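Local coordinates for protein rhizobiales Sp. Pch2 (Marine metagenome, PDB 6PB3) that probably acts as a hexameric Trip13/Pch2-like AAA ATPase that remodels HORMA domain proteins and thereby regulates cGAS-like enzymes in bacteriophage immunity, at residues 33-38 with 219-224; 74-79 with 197-202; 106-111 with 152-157; 181-186 with 211-216. One frame throughout, in Å; residues are numbered along the deposited sequence.

Contact 1. Residues 33-38 with 219-224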
loop_
_atom_site.group_PDB
_atom_site.type_symbol
_atom_site.label_atom_id
_atom_site.label_comp_id
_atom_site.label_asym_id
_atom_site.label_seq_id
_atom_site.Cartn_x
_atom_site.Cartn_y
_atom_site.Cartn_z
ATOM N N ASP A 33 17.374 -25.826 -18.940
ATOM C CA ASP A 33 18.695 -26.406 -19.183
ATOM C C ASP A 33 19.794 -25.550 -18.568
ATOM O O ASP A 33 20.714 -26.070 -17.924
ATOM C CB ASP A 33 18.933 -26.586 -20.686
ATOM C CG ASP A 33 18.121 -27.735 -21.281
ATOM O OD1 ASP A 33 17.824 -28.711 -20.550
ATOM O OD2 ASP A 33 17.787 -27.668 -22.488
ATOM N N THR A 34 19.694 -24.233 -18.728
ATOM C CA THR A 34 20.676 -23.334 -18.143
ATOM C C THR A 34 20.641 -23.394 -16.620
ATOM O O THR A 34 21.692 -23.417 -15.969
ATOM C CB THR A 34 20.415 -21.914 -18.639
ATOM O OG1 THR A 34 19.188 -21.433 -18.071
ATOM C CG2 THR A 34 20.265 -21.925 -20.160
ATOM N N HIS A 35 19.442 -23.415 -16.029
ATOM C CA HIS A 35 19.353 -23.469 -14.569
ATOM C C HIS A 35 19.936 -24.769 -14.022
ATOM O O HIS A 35 20.578 -24.770 -12.961
ATOM C CB HIS A 35 17.899 -23.298 -14.116
ATOM C CG HIS A 35 17.208 -22.115 -14.723
ATOM N ND1 HIS A 35 16.854 -22.067 -16.052
ATOM C CD2 HIS A 35 16.826 -20.927 -14.189
ATOM C CE1 HIS A 35 16.267 -20.910 -16.310
ATOM N NE2 HIS A 35 16.237 -20.201 -15.196
ATOM N N LYS A 36 19.726 -25.881 -14.742
ATOM C CA LYS A 36 20.281 -27.185 -14.364
ATOM C C LYS A 36 21.794 -27.158 -14.363
ATOM O O LYS A 36 22.437 -27.607 -13.406
ATOM C CB LYS A 36 19.829 -28.280 -15.345
ATOM C CG LYS A 36 18.357 -28.656 -15.372
ATOM C CD LYS A 36 18.131 -29.750 -16.455
ATOM C CE LYS A 36 16.674 -30.117 -16.621
ATOM N NZ LYS A 36 16.428 -30.968 -17.843
ATOM N N SER A 37 22.374 -26.685 -15.468
ATOM C CA SER A 37 23.826 -26.616 -15.610
ATOM C C SER A 37 24.458 -25.753 -14.521
ATOM O O SER A 37 25.448 -26.148 -13.895
ATOM C CB SER A 37 24.175 -26.067 -16.995
ATOM O OG SER A 37 25.522 -25.642 -17.063
ATOM N N ARG A 38 23.909 -24.558 -14.287
ATOM C CA ARG A 38 24.495 -23.685 -13.272
ATOM C C ARG A 38 24.347 -24.283 -11.878
ATOM O O ARG A 38 25.306 -24.318 -11.100
ATOM C CB ARG A 38 23.858 -22.297 -13.322
ATOM C CG ARG A 38 24.125 -21.543 -14.594
ATOM C CD ARG A 38 23.418 -20.175 -14.564
ATOM N NE ARG A 38 23.484 -19.544 -15.876
ATOM C CZ ARG A 38 22.816 -18.449 -16.223
ATOM N NH1 ARG A 38 22.017 -17.840 -15.360
ATOM N NH2 ARG A 38 22.953 -17.961 -17.444
ATOM N N GLU A 219 25.818 -18.467 -5.122
ATOM C CA GLU A 219 25.163 -18.127 -6.369
ATOM C C GLU A 219 23.675 -18.009 -6.124
ATOM O O GLU A 219 23.102 -18.765 -5.336
ATOM C CB GLU A 219 25.431 -19.175 -7.470
ATOM C CG GLU A 219 24.910 -18.735 -8.831
ATOM C CD GLU A 219 25.144 -19.743 -9.928
ATOM O OE1 GLU A 219 25.634 -20.847 -9.648
ATOM O OE2 GLU A 219 24.821 -19.429 -11.087
ATOM N N ILE A 220 23.066 -17.046 -6.806
ATOM C CA ILE A 220 21.623 -16.902 -6.888
ATOM C C ILE A 220 21.225 -17.226 -8.321
ATOM O O ILE A 220 21.775 -16.648 -9.266
ATOM C CB ILE A 220 21.181 -15.482 -6.500
ATOM C CG1 ILE A 220 21.697 -15.115 -5.088
ATOM C CG2 ILE A 220 19.655 -15.360 -6.625
ATOM C CD1 ILE A 220 21.412 -13.635 -4.671
ATOM N N ILE A 221 20.273 -18.140 -8.485
ATOM C CA ILE A 221 19.815 -18.590 -9.799
ATOM C C ILE A 221 18.354 -18.216 -9.908
ATOM O O ILE A 221 17.537 -18.635 -9.074
ATOM C CB ILE A 221 20.006 -20.101 -9.994
ATOM C CG1 ILE A 221 21.489 -20.478 -9.933
ATOM C CG2 ILE A 221 19.374 -20.591 -11.348
ATOM C CD1 ILE A 221 21.684 -22.017 -9.884
ATOM N N THR A 222 18.012 -17.446 -10.933
ATOM C CA THR A 222 16.694 -16.847 -10.986
ATOM C C THR A 222 15.807 -17.556 -12.001
ATOM O O THR A 222 16.264 -17.950 -13.081
ATOM C CB THR A 222 16.787 -15.349 -11.291
ATOM O OG1 THR A 222 17.526 -15.137 -12.504
ATOM C CG2 THR A 222 17.510 -14.631 -10.131
ATOM N N PHE A 223 14.534 -17.704 -11.630
ATOM C CA PHE A 223 13.484 -18.338 -12.414
ATOM C C PHE A 223 12.437 -17.258 -12.659
ATOM O O PHE A 223 11.502 -17.066 -11.874
ATOM C CB PHE A 223 12.888 -19.550 -11.688
ATOM C CG PHE A 223 13.893 -20.625 -11.379
ATOM C CD1 PHE A 223 14.885 -20.412 -10.439
ATOM C CD2 PHE A 223 13.856 -21.844 -12.041
ATOM C CE1 PHE A 223 15.832 -21.392 -10.167
ATOM C CE2 PHE A 223 14.796 -22.834 -11.767
ATOM C CZ PHE A 223 15.774 -22.613 -10.826
ATOM N N ASP A 224 12.601 -16.536 -13.739
ATOM C CA ASP A 224 11.589 -15.593 -14.153
ATOM C C ASP A 224 11.001 -16.089 -15.460
ATOM O O ASP A 224 11.207 -17.245 -15.858
ATOM C CB ASP A 224 12.157 -14.176 -14.253
ATOM C CG ASP A 224 13.582 -14.150 -14.747
ATOM O OD1 ASP A 224 13.853 -14.766 -15.796
ATOM O OD2 ASP A 224 14.429 -13.497 -14.092
#

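Contact 2. Residues 74-79 with 197-202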
loop_
_atom_site.group_PDB
_atom_site.type_symbol
_atom_site.label_atom_id
_atom_site.label_comp_id
_atom_site.label_asym_id
_atom_site.label_seq_id
_atom_site.Cartn_x
_atom_site.Cartn_y
_atom_site.Cartn_z
ATOM N N PRO A 74 30.646 -18.850 0.901
ATOM C CA PRO A 74 29.905 -19.817 1.714
ATOM C C PRO A 74 29.090 -20.730 0.832
ATOM O O PRO A 74 28.571 -20.308 -0.222
ATOM C CB PRO A 74 29.009 -18.927 2.590
ATOM C CG PRO A 74 29.587 -17.547 2.496
ATOM C CD PRO A 74 30.214 -17.466 1.136
ATOM N N PRO A 75 28.964 -22.023 1.197
ATOM C CA PRO A 75 28.338 -23.040 0.311
ATOM C C PRO A 75 26.814 -23.039 0.339
ATOM O O PRO A 75 26.155 -24.001 0.741
ATOM C CB PRO A 75 28.934 -24.351 0.844
ATOM C CG PRO A 75 29.175 -24.090 2.291
ATOM C CD PRO A 75 29.519 -22.616 2.429
ATOM N N LEU A 76 26.225 -21.950 -0.151
ATOM C CA LEU A 76 24.781 -21.776 -0.203
ATOM C C LEU A 76 24.399 -21.348 -1.609
ATOM O O LEU A 76 25.030 -20.454 -2.179
ATOM C CB LEU A 76 24.311 -20.725 0.818
ATOM C CG LEU A 76 22.902 -20.148 0.631
ATOM C CD1 LEU A 76 21.817 -21.167 0.989
ATOM C CD2 LEU A 76 22.718 -18.850 1.449
ATOM N N ILE A 77 23.357 -21.967 -2.155
ATOM C CA ILE A 77 22.814 -21.598 -3.457
ATOM C C ILE A 77 21.339 -21.281 -3.283
ATOM O O ILE A 77 20.588 -22.075 -2.701
ATOM C CB ILE A 77 23.010 -22.713 -4.503
ATOM C CG1 ILE A 77 24.494 -23.036 -4.641
ATOM C CG2 ILE A 77 22.435 -22.268 -5.851
ATOM C CD1 ILE A 77 24.795 -24.309 -5.428
ATOM N N VAL A 78 20.922 -20.129 -3.795
ATOM C CA VAL A 78 19.547 -19.664 -3.680
ATOM C C VAL A 78 18.868 -19.834 -5.031
ATOM O O VAL A 78 19.393 -19.382 -6.055
ATOM C CB VAL A 78 19.499 -18.201 -3.209
ATOM C CG1 VAL A 78 18.070 -17.637 -3.306
ATOM C CG2 VAL A 78 19.969 -18.108 -1.768
ATOM N N LEU A 79 17.712 -20.495 -5.036
ATOM C CA LEU A 79 16.834 -20.566 -6.200
ATOM C C LEU A 79 15.657 -19.650 -5.935
ATOM O O LEU A 79 14.883 -19.896 -5.005
ATOM C CB LEU A 79 16.353 -21.999 -6.463
ATOM C CG LEU A 79 17.370 -23.133 -6.551
ATOM C CD1 LEU A 79 16.672 -24.419 -7.071
ATOM C CD2 LEU A 79 18.532 -22.762 -7.442
ATOM N N ALA A 197 29.934 -30.396 1.625
ATOM C CA ALA A 197 28.530 -30.145 1.934
ATOM C C ALA A 197 28.105 -28.798 1.357
ATOM O O ALA A 197 28.899 -27.848 1.336
ATOM C CB ALA A 197 28.289 -30.170 3.448
ATOM N N ALA A 198 26.851 -28.724 0.898
ATOM C CA ALA A 198 26.264 -27.504 0.343
ATOM C C ALA A 198 24.797 -27.395 0.746
ATOM O O ALA A 198 24.153 -28.384 1.105
ATOM C CB ALA A 198 26.363 -27.472 -1.185
ATOM N N VAL A 199 24.266 -26.175 0.648
ATOM C CA VAL A 199 22.884 -25.884 1.003
ATOM C C VAL A 199 22.188 -25.297 -0.213
ATOM O O VAL A 199 22.717 -24.382 -0.854
ATOM C CB VAL A 199 22.772 -24.907 2.194
ATOM C CG1 VAL A 199 21.300 -24.790 2.646
ATOM C CG2 VAL A 199 23.675 -25.322 3.342
ATOM N N ILE A 200 21.006 -25.812 -0.519
ATOM C CA ILE A 200 20.132 -25.243 -1.532
ATOM C C ILE A 200 18.924 -24.677 -0.819
ATOM O O ILE A 200 18.269 -25.374 -0.028
ATOM C CB ILE A 200 19.683 -26.285 -2.573
ATOM C CG1 ILE A 200 20.893 -26.891 -3.286
ATOM C CG2 ILE A 200 18.668 -25.645 -3.548
ATOM C CD1 ILE A 200 20.565 -28.090 -4.167
HETATM N N MSE A 201 18.598 -23.439 -1.113
HETATM C CA MSE A 201 17.332 -22.983 -0.588
HETATM C C MSE A 201 16.507 -22.296 -1.651
HETATM O O MSE A 201 17.018 -21.566 -2.494
HETATM C CB MSE A 201 17.560 -22.094 0.613
HETATM C CG MSE A 201 18.202 -20.791 0.351
HETATM SE SE MSE A 201 17.726 -19.823 1.952
HETATM C CE MSE A 201 15.829 -19.953 1.740
ATOM N N CYS A 202 15.208 -22.554 -1.603
ATOM C CA CYS A 202 14.266 -22.036 -2.577
ATOM C C CYS A 202 13.428 -20.951 -1.924
ATOM O O CYS A 202 13.042 -21.072 -0.758
ATOM C CB CYS A 202 13.350 -23.159 -3.126
ATOM S SG CYS A 202 14.271 -24.528 -3.868
#

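Contact 3. Residues 106-111 with 152-157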
loop_
_atom_site.group_PDB
_atom_site.type_symbol
_atom_site.label_atom_id
_atom_site.label_comp_id
_atom_site.label_asym_id
_atom_site.label_seq_id
_atom_site.Cartn_x
_atom_site.Cartn_y
_atom_site.Cartn_z
ATOM N N ILE A 106 25.934 -39.018 -3.387
ATOM C CA ILE A 106 25.440 -37.800 -2.762
ATOM C C ILE A 106 24.215 -38.119 -1.917
ATOM O O ILE A 106 23.281 -38.773 -2.391
ATOM C CB ILE A 106 25.085 -36.733 -3.809
ATOM C CG1 ILE A 106 26.321 -36.325 -4.596
ATOM C CG2 ILE A 106 24.439 -35.512 -3.137
ATOM C CD1 ILE A 106 26.043 -35.162 -5.512
ATOM N N THR A 107 24.216 -37.640 -0.678
ATOM C CA THR A 107 23.091 -37.781 0.232
ATOM C C THR A 107 22.365 -36.445 0.315
ATOM O O THR A 107 22.975 -35.423 0.657
ATOM C CB THR A 107 23.569 -38.210 1.618
ATOM O OG1 THR A 107 24.241 -39.475 1.533
ATOM C CG2 THR A 107 22.393 -38.325 2.563
ATOM N N LEU A 108 21.074 -36.447 0.012
ATOM C CA LEU A 108 20.256 -35.244 0.117
ATOM C C LEU A 108 19.461 -35.278 1.414
ATOM O O LEU A 108 18.758 -36.257 1.693
ATOM C CB LEU A 108 19.314 -35.118 -1.076
ATOM C CG LEU A 108 18.341 -33.946 -1.052
ATOM C CD1 LEU A 108 18.998 -32.683 -1.612
ATOM C CD2 LEU A 108 17.093 -34.310 -1.834
ATOM N N LEU A 109 19.580 -34.214 2.203
ATOM C CA LEU A 109 18.822 -34.072 3.441
ATOM C C LEU A 109 17.796 -32.966 3.253
ATOM O O LEU A 109 18.148 -31.778 3.303
ATOM C CB LEU A 109 19.741 -33.752 4.625
ATOM C CG LEU A 109 20.855 -34.780 4.853
ATOM C CD1 LEU A 109 21.822 -34.273 5.897
ATOM C CD2 LEU A 109 20.291 -36.141 5.250
ATOM N N PRO A 110 16.523 -33.295 3.040
ATOM C CA PRO A 110 15.500 -32.248 2.925
ATOM C C PRO A 110 15.034 -31.812 4.307
ATOM O O PRO A 110 14.682 -32.639 5.154
ATOM C CB PRO A 110 14.373 -32.932 2.148
ATOM C CG PRO A 110 14.480 -34.368 2.586
ATOM C CD PRO A 110 15.960 -34.645 2.847
ATOM N N LEU A 111 15.070 -30.505 4.538
ATOM C CA LEU A 111 14.568 -29.919 5.772
ATOM C C LEU A 111 13.064 -29.692 5.660
ATOM O O LEU A 111 12.618 -28.858 4.865
ATOM C CB LEU A 111 15.284 -28.606 6.063
ATOM C CG LEU A 111 15.566 -28.371 7.541
ATOM C CD1 LEU A 111 16.311 -27.066 7.711
ATOM C CD2 LEU A 111 14.284 -28.359 8.323
ATOM N N ALA A 152 29.233 -36.508 -0.951
ATOM C CA ALA A 152 28.844 -35.175 -0.519
ATOM C C ALA A 152 27.451 -35.214 0.076
ATOM O O ALA A 152 26.710 -36.188 -0.084
ATOM C CB ALA A 152 28.892 -34.164 -1.665
ATOM N N VAL A 153 27.110 -34.120 0.759
ATOM C CA VAL A 153 25.854 -33.961 1.479
ATOM C C VAL A 153 25.207 -32.654 1.047
ATOM O O VAL A 153 25.804 -31.586 1.213
ATOM C CB VAL A 153 26.063 -33.944 2.999
ATOM C CG1 VAL A 153 24.711 -33.748 3.699
ATOM C CG2 VAL A 153 26.753 -35.213 3.463
ATOM N N ILE A 154 23.976 -32.725 0.550
ATOM C CA ILE A 154 23.225 -31.528 0.192
ATOM C C ILE A 154 22.110 -31.350 1.206
ATOM O O ILE A 154 21.307 -32.264 1.432
ATOM C CB ILE A 154 22.649 -31.602 -1.226
ATOM C CG1 ILE A 154 23.776 -31.748 -2.247
ATOM C CG2 ILE A 154 21.835 -30.334 -1.500
ATOM C CD1 ILE A 154 23.276 -31.986 -3.667
ATOM N N LEU A 155 22.063 -30.181 1.822
ATOM C CA LEU A 155 20.955 -29.818 2.684
ATOM C C LEU A 155 19.990 -28.970 1.855
ATOM O O LEU A 155 20.402 -27.990 1.227
ATOM C CB LEU A 155 21.468 -29.071 3.914
ATOM C CG LEU A 155 20.449 -28.639 4.963
ATOM C CD1 LEU A 155 19.789 -29.840 5.631
ATOM C CD2 LEU A 155 21.145 -27.767 5.998
ATOM N N LEU A 156 18.722 -29.359 1.826
ATOM C CA LEU A 156 17.704 -28.635 1.072
ATOM C C LEU A 156 16.714 -27.983 2.027
ATOM O O LEU A 156 16.184 -28.650 2.925
ATOM C CB LEU A 156 16.982 -29.584 0.104
ATOM C CG LEU A 156 15.820 -29.048 -0.738
ATOM C CD1 LEU A 156 16.089 -27.658 -1.328
ATOM C CD2 LEU A 156 15.486 -30.054 -1.860
ATOM N N VAL A 157 16.451 -26.694 1.809
ATOM C CA VAL A 157 15.553 -25.886 2.632
ATOM C C VAL A 157 14.450 -25.304 1.747
ATOM O O VAL A 157 14.730 -24.502 0.844
ATOM C CB VAL A 157 16.307 -24.755 3.348
ATOM C CG1 VAL A 157 15.411 -24.107 4.373
ATOM C CG2 VAL A 157 17.589 -25.271 3.989
#

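Contact 4. Residues 181-186 with 211-216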
loop_
_atom_site.group_PDB
_atom_site.type_symbol
_atom_site.label_atom_id
_atom_site.label_comp_id
_atom_site.label_asym_id
_atom_site.label_seq_id
_atom_site.Cartn_x
_atom_site.Cartn_y
_atom_site.Cartn_z
ATOM N N ASN A 181 19.630 -16.753 12.706
ATOM C CA ASN A 181 20.985 -16.822 13.244
ATOM C C ASN A 181 21.507 -18.252 13.251
ATOM O O ASN A 181 22.675 -18.494 12.924
ATOM C CB ASN A 181 21.030 -16.222 14.644
ATOM C CG ASN A 181 21.929 -15.012 14.712
ATOM O OD1 ASN A 181 21.549 -13.921 14.291
ATOM N ND2 ASN A 181 23.145 -15.204 15.214
ATOM N N ALA A 182 20.655 -19.213 13.618
ATOM C CA ALA A 182 21.047 -20.618 13.553
ATOM C C ALA A 182 21.435 -21.020 12.136
ATOM O O ALA A 182 22.362 -21.813 11.935
ATOM C CB ALA A 182 19.913 -21.504 14.066
ATOM N N PHE A 183 20.727 -20.486 11.142
ATOM C CA PHE A 183 21.003 -20.820 9.751
ATOM C C PHE A 183 22.324 -20.217 9.296
ATOM O O PHE A 183 23.136 -20.888 8.646
ATOM C CB PHE A 183 19.849 -20.317 8.891
ATOM C CG PHE A 183 19.901 -20.780 7.475
ATOM C CD1 PHE A 183 19.710 -22.116 7.161
ATOM C CD2 PHE A 183 20.134 -19.879 6.449
ATOM C CE1 PHE A 183 19.749 -22.546 5.848
ATOM C CE2 PHE A 183 20.178 -20.298 5.137
ATOM C CZ PHE A 183 19.993 -21.638 4.837
ATOM N N ILE A 184 22.550 -18.949 9.642
ATOM C CA ILE A 184 23.796 -18.261 9.310
ATOM C C ILE A 184 24.985 -18.982 9.927
ATOM O O ILE A 184 25.997 -19.237 9.264
ATOM C CB ILE A 184 23.733 -16.806 9.801
ATOM C CG1 ILE A 184 22.808 -15.972 8.927
ATOM C CG2 ILE A 184 25.113 -16.208 9.910
ATOM C CD1 ILE A 184 22.312 -14.770 9.685
ATOM N N ARG A 185 24.897 -19.273 11.224
ATOM C CA ARG A 185 25.961 -20.016 11.889
ATOM C C ARG A 185 26.204 -21.357 11.206
ATOM O O ARG A 185 27.354 -21.789 11.067
ATOM C CB ARG A 185 25.614 -20.207 13.364
ATOM C CG ARG A 185 25.585 -18.898 14.145
ATOM C CD ARG A 185 25.073 -19.080 15.561
ATOM N NE ARG A 185 24.950 -17.795 16.244
ATOM C CZ ARG A 185 24.629 -17.655 17.527
ATOM N NH1 ARG A 185 24.394 -18.727 18.275
ATOM N NH2 ARG A 185 24.543 -16.442 18.066
ATOM N N GLY A 186 25.139 -22.019 10.749
ATOM C CA GLY A 186 25.314 -23.298 10.075
ATOM C C GLY A 186 26.051 -23.155 8.759
ATOM O O GLY A 186 26.972 -23.924 8.461
ATOM N N PRO A 211 18.574 -10.473 4.779
ATOM C CA PRO A 211 19.774 -10.000 4.062
ATOM C C PRO A 211 21.032 -10.766 4.423
ATOM O O PRO A 211 21.894 -10.992 3.564
ATOM C CB PRO A 211 19.882 -8.531 4.498
ATOM C CG PRO A 211 18.504 -8.178 4.980
ATOM C CD PRO A 211 17.904 -9.407 5.537
ATOM N N ALA A 212 21.164 -11.156 5.689
ATOM C CA ALA A 212 22.332 -11.917 6.119
ATOM C C ALA A 212 22.353 -13.319 5.521
ATOM O O ALA A 212 23.425 -13.939 5.429
ATOM C CB ALA A 212 22.368 -11.967 7.647
ATOM N N VAL A 213 21.198 -13.816 5.077
ATOM C CA VAL A 213 21.187 -15.038 4.291
ATOM C C VAL A 213 21.548 -14.735 2.848
ATOM O O VAL A 213 22.383 -15.417 2.251
ATOM C CB VAL A 213 19.821 -15.739 4.400
ATOM C CG1 VAL A 213 19.669 -16.795 3.304
ATOM C CG2 VAL A 213 19.660 -16.356 5.778
ATOM N N ARG A 214 20.945 -13.692 2.278
ATOM C CA ARG A 214 21.136 -13.394 0.862
ATOM C C ARG A 214 22.600 -13.143 0.538
ATOM O O ARG A 214 23.121 -13.652 -0.462
ATOM C CB ARG A 214 20.294 -12.179 0.478
ATOM C CG ARG A 214 19.648 -12.298 -0.867
ATOM C CD ARG A 214 18.946 -11.033 -1.255
ATOM N NE ARG A 214 18.068 -10.539 -0.201
ATOM C CZ ARG A 214 17.375 -9.414 -0.315
ATOM N NH1 ARG A 214 17.477 -8.717 -1.437
ATOM N NH2 ARG A 214 16.591 -8.986 0.674
ATOM N N ARG A 215 23.282 -12.371 1.384
ATOM C CA ARG A 215 24.648 -11.963 1.084
ATOM C C ARG A 215 25.635 -13.117 1.156
ATOM O O ARG A 215 26.738 -12.993 0.621
ATOM C CB ARG A 215 25.078 -10.837 2.033
ATOM C CG ARG A 215 25.424 -11.276 3.451
ATOM C CD ARG A 215 25.872 -10.047 4.294
ATOM N NE ARG A 215 26.388 -10.438 5.605
ATOM C CZ ARG A 215 25.791 -10.156 6.761
ATOM N NH1 ARG A 215 24.656 -9.453 6.781
ATOM N NH2 ARG A 215 26.343 -10.557 7.903
ATOM N N ARG A 216 25.254 -14.237 1.765
ATOM C CA ARG A 216 26.100 -15.420 1.830
ATOM C C ARG A 216 25.929 -16.379 0.654
ATOM O O ARG A 216 26.753 -17.283 0.498
ATOM C CB ARG A 216 25.839 -16.173 3.130
ATOM C CG ARG A 216 26.435 -15.473 4.341
ATOM C CD ARG A 216 26.004 -16.130 5.635
ATOM N NE ARG A 216 26.808 -15.676 6.777
ATOM C CZ ARG A 216 26.592 -14.546 7.449
ATOM N NH1 ARG A 216 25.615 -13.725 7.083
ATOM N NH2 ARG A 216 27.361 -14.236 8.493
#

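Contact 1. Residues 33-38 with 219-224
H35 drives its imidazole into the angle between I221 and F223 and carries the largest share of the contact. Its chi1 of -50°, with CG beside the backbone N and anti to the carbonyl carbon, brings the ring to F223. CD2 of H35 stands over the centre of the F223 ring, 3.6 Å above that plane, and the two rings are inclined at 33°. From I221, CG2 comes up to H35 CD2 at 3.8 Å, obliquely to the imidazole. The carbonyl of T222 lies at the imidazole edge, near its plane: NE2 of H35 gives T222 O a weak hydrogen bond of 3.1 Å, bent to 120° at the hydrogen, the oxygen lying off the N-H direction toward CD2. One turn further along, R38 offers the aliphatic root of its chain. Its CB lies 4.1 Å from I221 CD1 and 3.8 Å from E219 OE2, and the extended chain crosses E219 at about a right angle. The opposite charges stay apart, with R38 NE 5.0 Å from E219 OE2, and this buried carboxylate oxygen has no partner anywhere in the model. The helical segment 33-38 runs nearly antiparallel to strand 219-223, the end strand, within this chain, of an AAA-type alpha/beta core whose parallel strands follow the order 105-111, 151-157, 197-203, 76-81, 219-223. Further out, L79 touches F223 and I221, and F223 also reaches K87 and L90, on the helix that follows a probable Walker A P-loop. L90 and Q230 touch H35 as well. T222 OG1 is hydrogen-bonded to R274 of a second subunit.

Contact 2. Residues 74-79 with 197-202
The carbonyl oxygen of V199 is gripped twice by the adjacent strand. I77 N donates to V199 O over 2.8 Å, nearly along the C=O axis, and L76 CA lies 3.4 Å from V199 O in a CA-H...O contact. M201 O repeats the pattern two residues on, taking L79 N at 2.8 Å and the CA-H of V78. Bonds in the other sense run from M201 N to I77 O and, at 2.9 Å, from V199 N to P75 O. This last one is more bent (148° at the hydrogen), where P75 forms the centre of an inverse gamma turn just before the strand. The pairing is parallel, the segments twisted by 20°. On the face of L76, V78, V199 and M201, the selenomethionine CG lies against two neighbours, 3.7 Å from L76 CD1 and 3.8 Å from V78 CG2. It gets there because chi1 of 68° sets CG between the backbone N and the carbonyl carbon. On the other face L79 reaches two residues: its CG lies 4.1 Å from I200 CG2, its CD1 4.0 Å from C202 SG. As in AAA proteins, strand 76-81, which leads into the probable P-loop, lies between 219-223 and 197-203, the latter pairing in turn with 151-157. Helix 179-192 covers P75, L76 and V199 through I187 and L190, while helix 33-47 packs on I77 and A198.

Contact 3. Residues 106-111 with 152-157
I154 has the most surface buried here, and its two branches divide the work. CD1 meets I106 CG2 at 3.8 Å, while CG2 packs against L108 CD1 at 3.7 Å; the side chains cross at a slant on one face of the sheet. Its backbone is bonded on both counts, N to T107 O and O to L109 N, the latter bond 2.7 Å long and almost straight (178°). L109 works the opposite face. With CG beside the backbone N (chi1 -57°), its CD1 is carried back to V153 CG1 at 3.7 Å, and L155 CD1 comes in beside the L109 carbonyl, 3.4 Å from O. The same oxygen accepts L156 N, which approaches tilted 32° from the carbonyl plane. L156 in turn puts its CB 4.1 Å from L108 CD1, and its O accepts L111 N at 2.7 Å. L108 is backbone-bonded to S15, but the next residue facing that way, P110, has no N-H to give. Parallel pairing of this kind, joining the probable Walker B strand 151-157 to its outer neighbour, rests on backbone bonds for register and on branched aliphatic side chains for cohesion across both faces.

Contact 4. Residues 181-186 with 211-216
I184 reaches from helix 179-192 across to R216 and A212, and its branches part at CB. CG2, anti to the backbone N, comes down on the flat side of the R216 guanidinium, 3.2 Å above the plane and over its centre; the closest atoms are CZ and NH2, each 3.3 Å from I184 CG2. CG1 leaves on the other branch, passing 4.0 Å from R216 NH1 and, more loosely, V213 CG2. At the tip CD1 presses on A212 CB at 3.5 Å, tighter than an ordinary carbon contact. R216 crosses I184 at about a right angle: its chain is extended as far as NE, and chi4 of 82° then swings the guanidinium plane round to meet the methyl. One residue back, F183 receives V213 on its ring edge, with CG2 of V213 3.6 Å from F183 CD2; further out the ring meets F132, V199 and M201. The short helix that begins at P211 is followed by R215 and R216. Around it lies the subunit interface: R214 packs on V83 and R215 on T88 of a second subunit, consistent with the arginine-finger region that AAA ATPases bring to a neighbour's P-loop. R216 instead turns inward. NH1 donates to A212 O over 2.8 Å, with that oxygen near the guanidinium plane, and NE forms a salt bridge with D188. The bond to A212 O, the salt bridge and an apolar cover on one face probably leave this guanidinium little freedom to rotate, its charge probably offset in part by D188 of the same chain.

From the N terminus, helix 33-47 opens contact 1, the longest closure, which ends only at strand 219-223; the other three all fall within its span. Contact 2 opens next at strand 76-81 and closes at 197-203, enclosing contact 3, which joins 105-111 to 151-157. Contact 4 begins after contact 3 has closed, on helix 179-192, and ends at 211-216, so it crosses contact 2. In the sheet, contacts 2 and 3 are linked through strands 197-203 and 151-157, contacts 1 and 2 through 219-223 and 76-81. Contact 4 adds a helical layer over M201 and L76, and with contact 1 reaches the second subunit.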